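Local atomic coordinates of polyketide synthase PksR (Bacillus subtilis, PDB entry 4U3V), a protein that takes part in intermediate steps of the synthesis of the antibiotic bacillaene, this piece being the double-hotdog enoyl-isomerase domain of a multifunctional trans-acyltransferase polyketide synthase. Residues A[93-98]-A[112-117]; A[144-149]-A[176-181]; A[65-70]-A[236-241]; A[245-250]-A[265-270]. All coordinates share one frame; numbering follows the deposited sequence.

Contact 1: residues A[93-98]-A[112-117]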
# COMPACT_ATOMS: atom_id res chain seq x y z
N GLU A 93 -15.11 19.15 0.44
CA GLU A 93 -13.74 19.38 -0.04
C GLU A 93 -13.28 18.41 -1.14
O GLU A 93 -13.72 17.23 -1.22
CB GLU A 93 -12.72 19.33 1.11
CG GLU A 93 -12.94 20.40 2.16
CD GLU A 93 -11.94 20.35 3.28
OE1 GLU A 93 -11.26 19.30 3.46
OE2 GLU A 93 -11.79 21.41 3.96
N THR A 94 -12.37 18.93 -1.97
CA THR A 94 -11.66 18.10 -2.93
C THR A 94 -10.20 18.42 -2.76
O THR A 94 -9.81 19.58 -2.80
CB THR A 94 -12.10 18.40 -4.39
OG1 THR A 94 -13.47 18.03 -4.58
CG2 THR A 94 -11.25 17.56 -5.38
N ILE A 95 -9.38 17.39 -2.44
CA ILE A 95 -7.95 17.58 -2.24
C ILE A 95 -7.15 17.15 -3.46
O ILE A 95 -7.30 16.03 -3.92
CB ILE A 95 -7.44 16.71 -1.08
CG1 ILE A 95 -8.23 16.99 0.20
CG2 ILE A 95 -5.93 16.90 -0.90
CD1 ILE A 95 -8.56 18.44 0.43
N GLU A 96 -6.22 18.01 -3.90
CA GLU A 96 -5.35 17.70 -5.03
C GLU A 96 -4.06 17.14 -4.45
O GLU A 96 -3.54 17.67 -3.47
CB GLU A 96 -4.99 19.00 -5.78
CG GLU A 96 -6.13 19.79 -6.39
CD GLU A 96 -5.64 21.14 -6.93
OE1 GLU A 96 -4.94 21.16 -7.96
OE2 GLU A 96 -5.84 22.17 -6.25
N LEU A 97 -3.54 16.08 -5.08
CA LEU A 97 -2.22 15.57 -4.81
C LEU A 97 -1.34 15.62 -6.06
O LEU A 97 -1.82 15.40 -7.15
CB LEU A 97 -2.29 14.11 -4.35
CG LEU A 97 -2.65 13.91 -2.88
CD1 LEU A 97 -4.13 14.17 -2.71
CD2 LEU A 97 -2.25 12.50 -2.47
N GLN A 98 -0.05 15.90 -5.88
CA GLN A 98 0.89 15.87 -7.00
C GLN A 98 2.11 15.12 -6.50
O GLN A 98 2.47 15.21 -5.32
CB GLN A 98 1.30 17.30 -7.41
CG GLN A 98 0.22 18.02 -8.22
CD GLN A 98 0.64 19.39 -8.74
OE1 GLN A 98 1.74 19.88 -8.48
NE2 GLN A 98 -0.30 20.07 -9.40
N ILE A 112 5.43 13.80 -2.50
CA ILE A 112 4.00 13.76 -2.72
C ILE A 112 3.38 14.85 -1.87
O ILE A 112 3.37 14.77 -0.64
CB ILE A 112 3.38 12.40 -2.28
CG1 ILE A 112 4.15 11.21 -2.85
CG2 ILE A 112 1.92 12.36 -2.68
CD1 ILE A 112 4.42 11.28 -4.32
N MET A 113 2.81 15.85 -2.54
CA MET A 113 2.28 17.04 -1.87
C MET A 113 0.78 17.05 -2.04
O MET A 113 0.24 16.53 -3.03
CB MET A 113 2.84 18.32 -2.51
CG MET A 113 4.33 18.28 -2.81
SD MET A 113 5.22 18.55 -1.26
CE MET A 113 4.87 20.27 -0.88
N TYR A 114 0.09 17.67 -1.09
CA TYR A 114 -1.32 17.91 -1.24
C TYR A 114 -1.64 19.36 -0.97
O TYR A 114 -0.88 20.06 -0.30
CB TYR A 114 -2.13 17.01 -0.29
CG TYR A 114 -2.08 17.44 1.17
CD1 TYR A 114 -3.16 18.08 1.76
CD2 TYR A 114 -0.96 17.20 1.93
CE1 TYR A 114 -3.12 18.44 3.10
CE2 TYR A 114 -0.89 17.56 3.26
CZ TYR A 114 -1.98 18.18 3.83
OH TYR A 114 -1.92 18.52 5.14
N ARG A 115 -2.75 19.80 -1.54
CA ARG A 115 -3.08 21.22 -1.45
C ARG A 115 -4.11 21.37 -0.36
O ARG A 115 -5.25 20.92 -0.50
CB ARG A 115 -3.56 21.75 -2.79
CG ARG A 115 -3.74 23.26 -2.83
CD ARG A 115 -4.00 23.70 -4.26
NE ARG A 115 -2.87 24.47 -4.79
CZ ARG A 115 -2.59 24.63 -6.09
NH1 ARG A 115 -3.28 23.98 -7.03
NH2 ARG A 115 -1.54 25.36 -6.43
N GLU A 116 -3.65 21.94 0.75
CA GLU A 116 -4.45 22.13 1.97
C GLU A 116 -5.54 23.13 1.66
O GLU A 116 -5.25 24.27 1.36
CB GLU A 116 -3.52 22.70 3.03
CG GLU A 116 -4.00 22.65 4.46
CD GLU A 116 -2.94 23.19 5.40
OE1 GLU A 116 -2.36 24.25 5.09
OE2 GLU A 116 -2.64 22.52 6.41
N PRO A 117 -6.81 22.68 1.65
CA PRO A 117 -7.87 23.60 1.20
C PRO A 117 -8.01 24.86 2.08
O PRO A 117 -8.35 25.92 1.55
CB PRO A 117 -9.14 22.74 1.24
CG PRO A 117 -8.66 21.33 1.24
CD PRO A 117 -7.34 21.33 1.95

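Contact 2: residues A[144-149]-A[176-181]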
# COMPACT_ATOMS: atom_id res chain seq x y z
N ASN A 144 2.26 -25.32 -0.77
CA ASN A 144 3.29 -25.66 0.19
C ASN A 144 3.24 -24.76 1.42
O ASN A 144 3.11 -25.21 2.55
CB ASN A 144 4.65 -25.49 -0.47
CG ASN A 144 5.58 -26.61 -0.13
OD1 ASN A 144 6.22 -26.60 0.92
ND2 ASN A 144 5.64 -27.61 -1.00
N VAL A 145 3.32 -23.45 1.17
CA VAL A 145 3.22 -22.47 2.25
C VAL A 145 1.94 -22.66 3.07
O VAL A 145 1.97 -22.67 4.30
CB VAL A 145 3.36 -21.03 1.70
CG1 VAL A 145 3.19 -20.02 2.83
CG2 VAL A 145 4.72 -20.85 1.04
N LYS A 146 0.80 -22.78 2.39
CA LYS A 146 -0.51 -22.96 2.99
C LYS A 146 -0.59 -24.14 3.96
O LYS A 146 -1.21 -24.06 5.03
CB LYS A 146 -1.48 -23.21 1.83
CG LYS A 146 -2.93 -22.94 2.09
CD LYS A 146 -3.58 -22.61 0.75
CE LYS A 146 -4.76 -23.51 0.46
NZ LYS A 146 -5.31 -23.21 -0.90
N HIS A 147 -0.03 -25.27 3.54
CA HIS A 147 -0.06 -26.50 4.34
C HIS A 147 0.41 -26.31 5.76
O HIS A 147 -0.18 -26.87 6.69
CB HIS A 147 0.76 -27.58 3.60
CG HIS A 147 0.97 -28.85 4.39
ND1 HIS A 147 -0.03 -29.72 4.63
CD2 HIS A 147 2.12 -29.40 4.94
CE1 HIS A 147 0.45 -30.77 5.33
NE2 HIS A 147 1.78 -30.58 5.50
N SER A 148 1.43 -25.47 5.98
CA SER A 148 1.99 -25.27 7.32
C SER A 148 1.30 -24.20 8.18
O SER A 148 1.57 -24.08 9.38
CB SER A 148 3.51 -25.03 7.26
OG SER A 148 3.85 -24.19 6.18
N LEU A 149 0.34 -23.49 7.59
CA LEU A 149 -0.37 -22.40 8.27
C LEU A 149 -1.77 -22.83 8.67
O LEU A 149 -2.25 -23.87 8.22
CB LEU A 149 -0.42 -21.14 7.36
CG LEU A 149 0.96 -20.71 6.86
CD1 LEU A 149 0.82 -19.57 5.86
CD2 LEU A 149 1.81 -20.27 8.04
N HIS A 176 -9.27 -15.16 1.48
CA HIS A 176 -8.78 -16.24 2.34
C HIS A 176 -7.58 -15.77 3.13
O HIS A 176 -6.78 -15.01 2.61
CB HIS A 176 -8.34 -17.43 1.49
CG HIS A 176 -9.41 -17.96 0.57
ND1 HIS A 176 -9.74 -17.35 -0.58
CD2 HIS A 176 -10.19 -19.12 0.64
CE1 HIS A 176 -10.70 -18.07 -1.21
NE2 HIS A 176 -10.97 -19.15 -0.46
N LEU A 177 -7.43 -16.29 4.35
CA LEU A 177 -6.24 -16.04 5.19
C LEU A 177 -5.74 -17.34 5.81
O LEU A 177 -6.52 -18.10 6.37
CB LEU A 177 -6.63 -15.13 6.34
CG LEU A 177 -6.99 -13.71 5.88
CD1 LEU A 177 -7.55 -12.96 7.07
CD2 LEU A 177 -5.72 -13.02 5.40
N TYR A 178 -4.43 -17.51 5.84
CA TYR A 178 -3.80 -18.61 6.57
C TYR A 178 -2.63 -18.02 7.36
O TYR A 178 -1.80 -17.34 6.79
CB TYR A 178 -3.24 -19.62 5.59
CG TYR A 178 -4.27 -20.08 4.57
CD1 TYR A 178 -4.92 -21.31 4.72
CD2 TYR A 178 -4.52 -19.33 3.43
CE1 TYR A 178 -5.84 -21.74 3.78
CE2 TYR A 178 -5.41 -19.76 2.46
CZ TYR A 178 -6.08 -20.96 2.64
OH TYR A 178 -6.99 -21.37 1.67
N ARG A 179 -2.52 -18.37 8.64
CA ARG A 179 -1.70 -17.59 9.57
C ARG A 179 -0.85 -18.48 10.44
O ARG A 179 -1.27 -19.59 10.77
CB ARG A 179 -2.62 -16.80 10.48
CG ARG A 179 -1.91 -15.81 11.40
CD ARG A 179 -2.95 -14.93 12.11
NE ARG A 179 -3.74 -15.70 13.09
CZ ARG A 179 -4.83 -15.23 13.71
NH1 ARG A 179 -5.24 -13.98 13.53
NH2 ARG A 179 -5.50 -16.01 14.57
N ASP A 180 0.33 -17.99 10.85
CA ASP A 180 1.00 -18.55 12.02
C ASP A 180 1.70 -17.42 12.79
O ASP A 180 1.48 -16.25 12.47
CB ASP A 180 1.98 -19.70 11.65
CG ASP A 180 3.24 -19.22 10.95
OD1 ASP A 180 3.43 -18.00 10.79
OD2 ASP A 180 4.10 -20.07 10.58
N HIS A 181 2.46 -17.76 13.83
CA HIS A 181 3.05 -16.75 14.68
C HIS A 181 3.95 -15.75 14.02
O HIS A 181 4.34 -14.74 14.65
CB HIS A 181 3.81 -17.42 15.86
CG HIS A 181 5.05 -18.19 15.44
ND1 HIS A 181 4.98 -19.41 14.84
CD2 HIS A 181 6.41 -17.88 15.54
CE1 HIS A 181 6.22 -19.81 14.50
NE2 HIS A 181 7.10 -18.88 14.94
O HOH W 1 4.44 -22.78 10.60

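Contact 3: residues A[65-70]-A[236-241]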
# COMPACT_ATOMS: atom_id res chain seq x y z
N ALA A 65 5.02 8.31 -10.70
CA ALA A 65 6.02 9.35 -10.90
C ALA A 65 7.28 8.72 -11.46
O ALA A 65 7.89 9.27 -12.38
CB ALA A 65 6.32 10.10 -9.63
N PHE A 66 7.64 7.53 -10.96
CA PHE A 66 8.73 6.78 -11.61
C PHE A 66 8.55 6.49 -13.11
O PHE A 66 9.47 6.72 -13.90
CB PHE A 66 9.02 5.46 -10.85
CG PHE A 66 9.96 4.54 -11.58
CD1 PHE A 66 11.34 4.69 -11.42
CD2 PHE A 66 9.48 3.61 -12.49
CE1 PHE A 66 12.21 3.86 -12.09
CE2 PHE A 66 10.36 2.78 -13.19
CZ PHE A 66 11.72 2.93 -12.99
N PHE A 67 7.42 5.89 -13.48
CA PHE A 67 7.14 5.53 -14.87
C PHE A 67 7.03 6.73 -15.80
O PHE A 67 7.42 6.66 -16.97
CB PHE A 67 5.91 4.66 -14.97
CG PHE A 67 6.14 3.24 -14.52
CD1 PHE A 67 7.30 2.55 -14.91
CD2 PHE A 67 5.22 2.59 -13.72
CE1 PHE A 67 7.50 1.24 -14.51
CE2 PHE A 67 5.42 1.27 -13.33
CZ PHE A 67 6.56 0.60 -13.73
N ASN A 68 6.62 7.87 -15.23
CA ASN A 68 6.58 9.15 -15.94
C ASN A 68 7.97 9.69 -16.24
O ASN A 68 8.20 10.28 -17.31
CB ASN A 68 5.81 10.19 -15.10
CG ASN A 68 5.38 11.40 -15.90
OD1 ASN A 68 4.54 11.29 -16.79
ND2 ASN A 68 5.92 12.55 -15.56
N LEU A 69 8.89 9.49 -15.30
CA LEU A 69 10.29 9.89 -15.42
C LEU A 69 11.09 8.92 -16.30
O LEU A 69 11.93 9.33 -17.11
CB LEU A 69 10.90 9.94 -14.02
CG LEU A 69 11.90 11.01 -13.61
CD1 LEU A 69 11.75 12.27 -14.45
CD2 LEU A 69 11.73 11.31 -12.13
N PHE A 70 10.77 7.64 -16.21
CA PHE A 70 11.48 6.61 -16.98
C PHE A 70 10.50 5.81 -17.83
O PHE A 70 10.29 4.62 -17.60
CB PHE A 70 12.27 5.70 -16.05
CG PHE A 70 13.20 6.43 -15.11
CD1 PHE A 70 14.50 6.71 -15.49
CD2 PHE A 70 12.78 6.78 -13.84
CE1 PHE A 70 15.37 7.37 -14.62
CE2 PHE A 70 13.65 7.41 -12.95
CZ PHE A 70 14.94 7.71 -13.34
N ILE A 236 10.06 -0.87 -2.43
CA ILE A 236 9.12 -1.56 -3.27
C ILE A 236 9.82 -1.90 -4.57
O ILE A 236 10.49 -1.04 -5.12
CB ILE A 236 7.90 -0.66 -3.61
CG1 ILE A 236 7.40 0.03 -2.34
CG2 ILE A 236 6.85 -1.47 -4.38
CD1 ILE A 236 6.18 0.93 -2.56
N GLN A 237 9.70 -3.14 -5.02
CA GLN A 237 10.20 -3.50 -6.36
C GLN A 237 9.05 -3.89 -7.23
O GLN A 237 8.29 -4.79 -6.89
CB GLN A 237 11.15 -4.72 -6.27
CG GLN A 237 12.24 -4.60 -5.22
CD GLN A 237 13.18 -5.81 -5.24
OE1 GLN A 237 12.78 -6.90 -5.64
NE2 GLN A 237 14.38 -5.63 -4.74
N PHE A 238 8.92 -3.24 -8.39
CA PHE A 238 7.70 -3.37 -9.16
C PHE A 238 8.00 -3.39 -10.67
O PHE A 238 9.08 -2.98 -11.09
CB PHE A 238 6.77 -2.18 -8.83
CG PHE A 238 7.41 -0.85 -9.04
CD1 PHE A 238 7.35 -0.25 -10.30
CD2 PHE A 238 8.17 -0.23 -8.04
CE1 PHE A 238 8.01 0.93 -10.53
CE2 PHE A 238 8.79 0.99 -8.26
CZ PHE A 238 8.75 1.54 -9.55
N THR A 239 7.02 -3.86 -11.44
CA THR A 239 7.01 -3.77 -12.92
C THR A 239 5.80 -3.02 -13.47
O THR A 239 4.87 -2.68 -12.72
CB THR A 239 7.01 -5.16 -13.58
OG1 THR A 239 5.68 -5.70 -13.61
CG2 THR A 239 7.93 -6.11 -12.81
N LYS A 240 5.81 -2.81 -14.79
CA LYS A 240 4.73 -2.11 -15.48
C LYS A 240 3.56 -3.02 -15.79
O LYS A 240 2.50 -2.55 -16.17
CB LYS A 240 5.26 -1.52 -16.80
CG LYS A 240 5.91 -0.15 -16.67
CD LYS A 240 6.11 0.50 -18.03
CE LYS A 240 4.86 1.25 -18.49
NZ LYS A 240 4.68 2.54 -17.76
N GLN A 241 3.75 -4.34 -15.70
CA GLN A 241 2.65 -5.27 -15.96
C GLN A 241 1.62 -5.27 -14.84
O GLN A 241 1.90 -5.70 -13.72
CB GLN A 241 3.16 -6.69 -16.24
CG GLN A 241 2.07 -7.63 -16.73
CD GLN A 241 1.32 -7.10 -17.95
OE1 GLN A 241 1.82 -7.16 -19.08
NE2 GLN A 241 0.10 -6.62 -17.74

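Contact 4: residues A[245-250]-A[265-270]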
# COMPACT_ATOMS: atom_id res chain seq x y z
N GLY A 245 -7.02 -9.11 -10.78
CA GLY A 245 -7.71 -10.37 -10.55
C GLY A 245 -7.24 -10.99 -9.25
O GLY A 245 -6.96 -10.28 -8.28
N ASP A 246 -7.17 -12.32 -9.22
CA ASP A 246 -6.79 -13.02 -8.00
C ASP A 246 -5.28 -13.03 -7.84
O ASP A 246 -4.54 -13.24 -8.81
CB ASP A 246 -7.31 -14.45 -8.02
CG ASP A 246 -8.81 -14.53 -7.85
OD1 ASP A 246 -9.46 -13.47 -7.66
OD2 ASP A 246 -9.34 -15.66 -7.88
N CYS A 247 -4.82 -12.82 -6.61
CA CYS A 247 -3.44 -13.03 -6.31
C CYS A 247 -3.28 -13.22 -4.81
O CYS A 247 -4.27 -13.21 -4.06
CB CYS A 247 -2.59 -11.87 -6.80
SG CYS A 247 -3.05 -10.27 -6.09
N TRP A 248 -2.06 -13.58 -4.43
CA TRP A 248 -1.75 -13.93 -3.04
C TRP A 248 -0.75 -12.96 -2.47
O TRP A 248 0.06 -12.39 -3.19
CB TRP A 248 -1.15 -15.32 -2.99
CG TRP A 248 -2.10 -16.41 -3.43
CD1 TRP A 248 -2.37 -16.82 -4.74
CD2 TRP A 248 -2.92 -17.26 -2.58
NE1 TRP A 248 -3.31 -17.81 -4.75
CE2 TRP A 248 -3.67 -18.14 -3.49
CE3 TRP A 248 -3.16 -17.35 -1.22
CZ2 TRP A 248 -4.56 -19.12 -3.02
CZ3 TRP A 248 -4.00 -18.38 -0.75
CH2 TRP A 248 -4.69 -19.23 -1.64
N LEU A 249 -0.83 -12.73 -1.16
CA LEU A 249 0.21 -11.91 -0.46
C LEU A 249 0.81 -12.84 0.60
O LEU A 249 0.06 -13.37 1.43
CB LEU A 249 -0.45 -10.71 0.25
CG LEU A 249 -1.38 -9.81 -0.56
CD1 LEU A 249 -1.96 -8.71 0.34
CD2 LEU A 249 -0.52 -9.22 -1.67
N LEU A 250 2.13 -12.96 0.63
CA LEU A 250 2.80 -13.75 1.65
C LEU A 250 3.57 -12.73 2.48
O LEU A 250 4.47 -12.03 1.98
CB LEU A 250 3.74 -14.77 0.99
CG LEU A 250 4.67 -15.52 1.95
CD1 LEU A 250 3.88 -16.12 3.10
CD2 LEU A 250 5.44 -16.59 1.19
N VAL A 265 6.66 -8.29 2.24
CA VAL A 265 5.44 -8.70 1.58
C VAL A 265 5.77 -9.11 0.16
O VAL A 265 6.29 -8.30 -0.61
CB VAL A 265 4.42 -7.53 1.47
CG1 VAL A 265 3.15 -8.03 0.79
CG2 VAL A 265 4.10 -6.96 2.84
N ASP A 266 5.49 -10.37 -0.17
CA ASP A 266 5.58 -10.82 -1.59
C ASP A 266 4.20 -11.03 -2.19
O ASP A 266 3.34 -11.72 -1.65
CB ASP A 266 6.38 -12.14 -1.70
CG ASP A 266 7.88 -11.97 -1.46
OD1 ASP A 266 8.46 -10.93 -1.84
OD2 ASP A 266 8.50 -12.93 -0.97
N VAL A 267 3.99 -10.42 -3.36
CA VAL A 267 2.74 -10.61 -4.07
C VAL A 267 3.00 -11.68 -5.14
O VAL A 267 3.99 -11.56 -5.85
CB VAL A 267 2.35 -9.32 -4.82
CG1 VAL A 267 1.00 -9.55 -5.45
CG2 VAL A 267 2.29 -8.13 -3.84
N ILE A 268 2.13 -12.68 -5.18
CA ILE A 268 2.36 -13.88 -6.02
C ILE A 268 1.15 -14.10 -6.94
O ILE A 268 0.01 -13.91 -6.53
CB ILE A 268 2.58 -15.12 -5.12
CG1 ILE A 268 3.61 -14.79 -4.05
CG2 ILE A 268 2.94 -16.36 -5.94
CD1 ILE A 268 3.30 -15.41 -2.69
N ASN A 269 1.40 -14.45 -8.20
CA ASN A 269 0.30 -14.72 -9.12
C ASN A 269 -0.22 -16.14 -8.99
O ASN A 269 0.21 -16.89 -8.11
CB ASN A 269 0.70 -14.39 -10.56
CG ASN A 269 1.86 -15.23 -11.05
OD1 ASN A 269 2.17 -16.28 -10.47
ND2 ASN A 269 2.51 -14.78 -12.11
N GLU A 270 -1.20 -16.50 -9.83
CA GLU A 270 -1.81 -17.81 -9.72
C GLU A 270 -0.98 -18.87 -10.44
O GLU A 270 -1.41 -20.02 -10.60
CB GLU A 270 -3.27 -17.78 -10.18
CG GLU A 270 -4.20 -17.17 -9.14
CD GLU A 270 -5.64 -17.63 -9.28
OE1 GLU A 270 -6.29 -17.28 -10.28
OE2 GLU A 270 -6.14 -18.31 -8.35

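Contact 1: residues A[93-98]-A[112-117]
The guanidinium of Arg115 meets the carboxylate of Glu96 with its edge: Glu96 OE2 lies in the guanidinium plane, 3.2 Å from Arg115 NH1, and the N-H points almost straight at it (174°). The carboxylate is less well aligned. NH1 comes to OE2 from the syn side but out of the carboxylate plane; the two flat groups are turned 50° apart, and the second bond, from the same NH1 to Glu96 OE1, is weak. One nitrogen therefore carries the whole salt bridge. The two chains run alongside each other and point the same way; Arg115 has CG anti to the backbone N (chi1 -172°) and then bends at chi3 to bring NH1 round to the glutamate.

On the other side of the strands, the Tyr114 ring has CG2 of Ile95 at its edge, near the ring plane and 4.0 Å from Tyr114 CD1, while its hydroxyl end leads away from 93-98. Leu97 CG rests 4.1 Å from Tyr114 CB, and Leu97 CD2 reaches CG2 of Ile112. Between these layers, Gln98 and Met113 form a hydrogen-bonded antiparallel pair, N to O at 2.9 Å in both directions, and Arg115 N gives a further bond of 3.0 Å to Glu96 O.

This is the hairpin of strands 94-102 and 108-116 in the N-terminal hotdog fold. Strand 31-36 flanks it beside 93-98 and strand 121-132 beside 112-117, while Leu97 and Ile112 pack on Tyr58 and Leu61 of helix 56-69.

Contact 2: residues A[144-149]-A[176-181]
Lys146 leaves its helix with CG trans to the main-chain N (chi1 -158°), while Tyr178 leaves its strand with CG trans to the carbonyl carbon (chi1 -52°); together these settings lay the lysine chain over one face of the tyrosine ring. Lys146 CG stands over the ring centre, 3.6 Å from the Tyr178 centroid and 13° off the ring normal, a CH-pi contact. The chain then follows the ring toward its hydroxyl: Lys146 CD is 3.5 Å from Tyr178 CZ, and Lys146 CE is 3.3 Å from Tyr178 OH. The ammonium makes no hydrogen bond with that hydroxyl; Lys146 NZ is in a salt bridge with Glu143, and Tyr178 OH has a weak bond with Lys151 NZ.

Leu149, just past the helix, fills the rest of the contact. Its CB lies 3.7 Å from Tyr178 CB, and its two methyls part company: CD1 rests near the carbonyl oxygen of Tyr178, while CD2 presses on the Asp180 carboxylate, 3.4 Å from Asp180 CG. Asp180 OD1 accepts from the backbone N of Lys182 and Ser183, which holds the group in place. Asp180 OD2 accepts from a water at 2.7 Å, and that water also reaches the carbonyl oxygen of Ser148, though weakly.

No direct hydrogen bond joins 144-149 to 176-181; a backbone bond to Arg179 comes from Thr150, one residue on. Lys146 gives its aliphatic chain to the tyrosine face while its charge pairs with Glu143, so dispersion and CH-pi packing, with one bridging water, hold the segments rather than direct polar bonds.

Contact 3: residues A[65-70]-A[236-241]
Phe238 reaches from its strand to Phe66 and Phe67 of the helix and meets both with one edge of its ring. From CB, CG takes the position between the backbone N and the carbonyl carbon (chi1 55°), which sends the ring toward 65-70. CD1 of Phe238 comes first, 3.6 Å from Phe67 CZ. Phe238 CE1 is shared by both helix rings: it lies 3.5 Å from Phe67 CZ and 3.6 Å from Phe66 CD2. At the tip, Phe238 CZ sits over the face of Phe66, 3.8 Å from its CG.

In both pairs Phe238 supplies the edge, in an offset edge-to-face arrangement. Its plane stands at 84° to the Phe66 ring, with centroids 5.3 Å apart, and at 90° to the Phe67 ring. The three rings form an aromatic cluster. On the other side of the Phe67 plane the Lys240 chain doubles back at chi3 and chi4, bringing NZ over the face in a cation-pi contact; the chain is modelled too close to the ring, so its distance is doubtful. Next to it, Thr239 OG1 accepts from Gln241 N, an ST turn.

Helix 56-69 belongs to the N-terminal hotdog and strand 230-239 to the C-terminal one, with the Phe238 backbone hydrogen-bonded to Gly76 of strand 75-83. The cluster is thus part of the interface that unites two hotdogs in one chain, the double-hotdog fold.

Contact 4: residues A[245-250]-A[265-270]
Trp248 and Ile268 sit in the tight part of this hairpin, where the backbones are fully bonded; beyond them, at Asp246 and Glu270, the strands give way to a loose, solvent-facing end. In the tight part, Trp248 N reaches Ile268 O at 3.0 Å, nearly straight at 173°, and Ile268 N returns a bond to Trp248 O. Leu250 and Asp266 repeat the pattern, 2.9 Å each way between N and O. Between these pairs Leu249 and Val267 lie side by side on the other face, Leu249 CD2 against Val267 CG2 at 3.7 Å, both packing on Met207 of helix 205-219. On the face of Trp248, Leu250 CB touches Ile268 CD1 at 3.8 Å.

At the loose end the Asp246 and Glu270 carboxylates approach without bonding. In the model OD2 of Asp246 is 4.2 Å from OE2 of Glu270, but Glu270 is poorly ordered, so the approach is uncertain.

Two acids so close would probably disfavour each other but for nearby bases: Asp246 OD1 is in a salt bridge with Arg189, and Lys187 makes a long, weak ion pair with Glu270. The hairpin is held by its backbone and apolar faces, while the charges at its end are partly offset by strand 183-190.

The four contacts spread across both halves of the double hotdog. Contact 1 lies in the N-terminal half, and contacts 2 and 4 on the side of the C-terminal hotdog, across the chain's centre; the centres of contacts 1 and 2 are about 40 Å apart. Contact 3 brings the halves together, closing a chain span that contains contacts 1 and 2, and contact 4 begins a few residues after it. Contacts 2 and 4 touch: Tyr178 and Lys146 pack on Trp248, and Val145 on Leu250, seating helix 142-147 against strand 247-257. Contacts 1 and 4 are both antiparallel hairpins with one face on a long helix, 56-69 or 205-219, consistent with two related hotdogs.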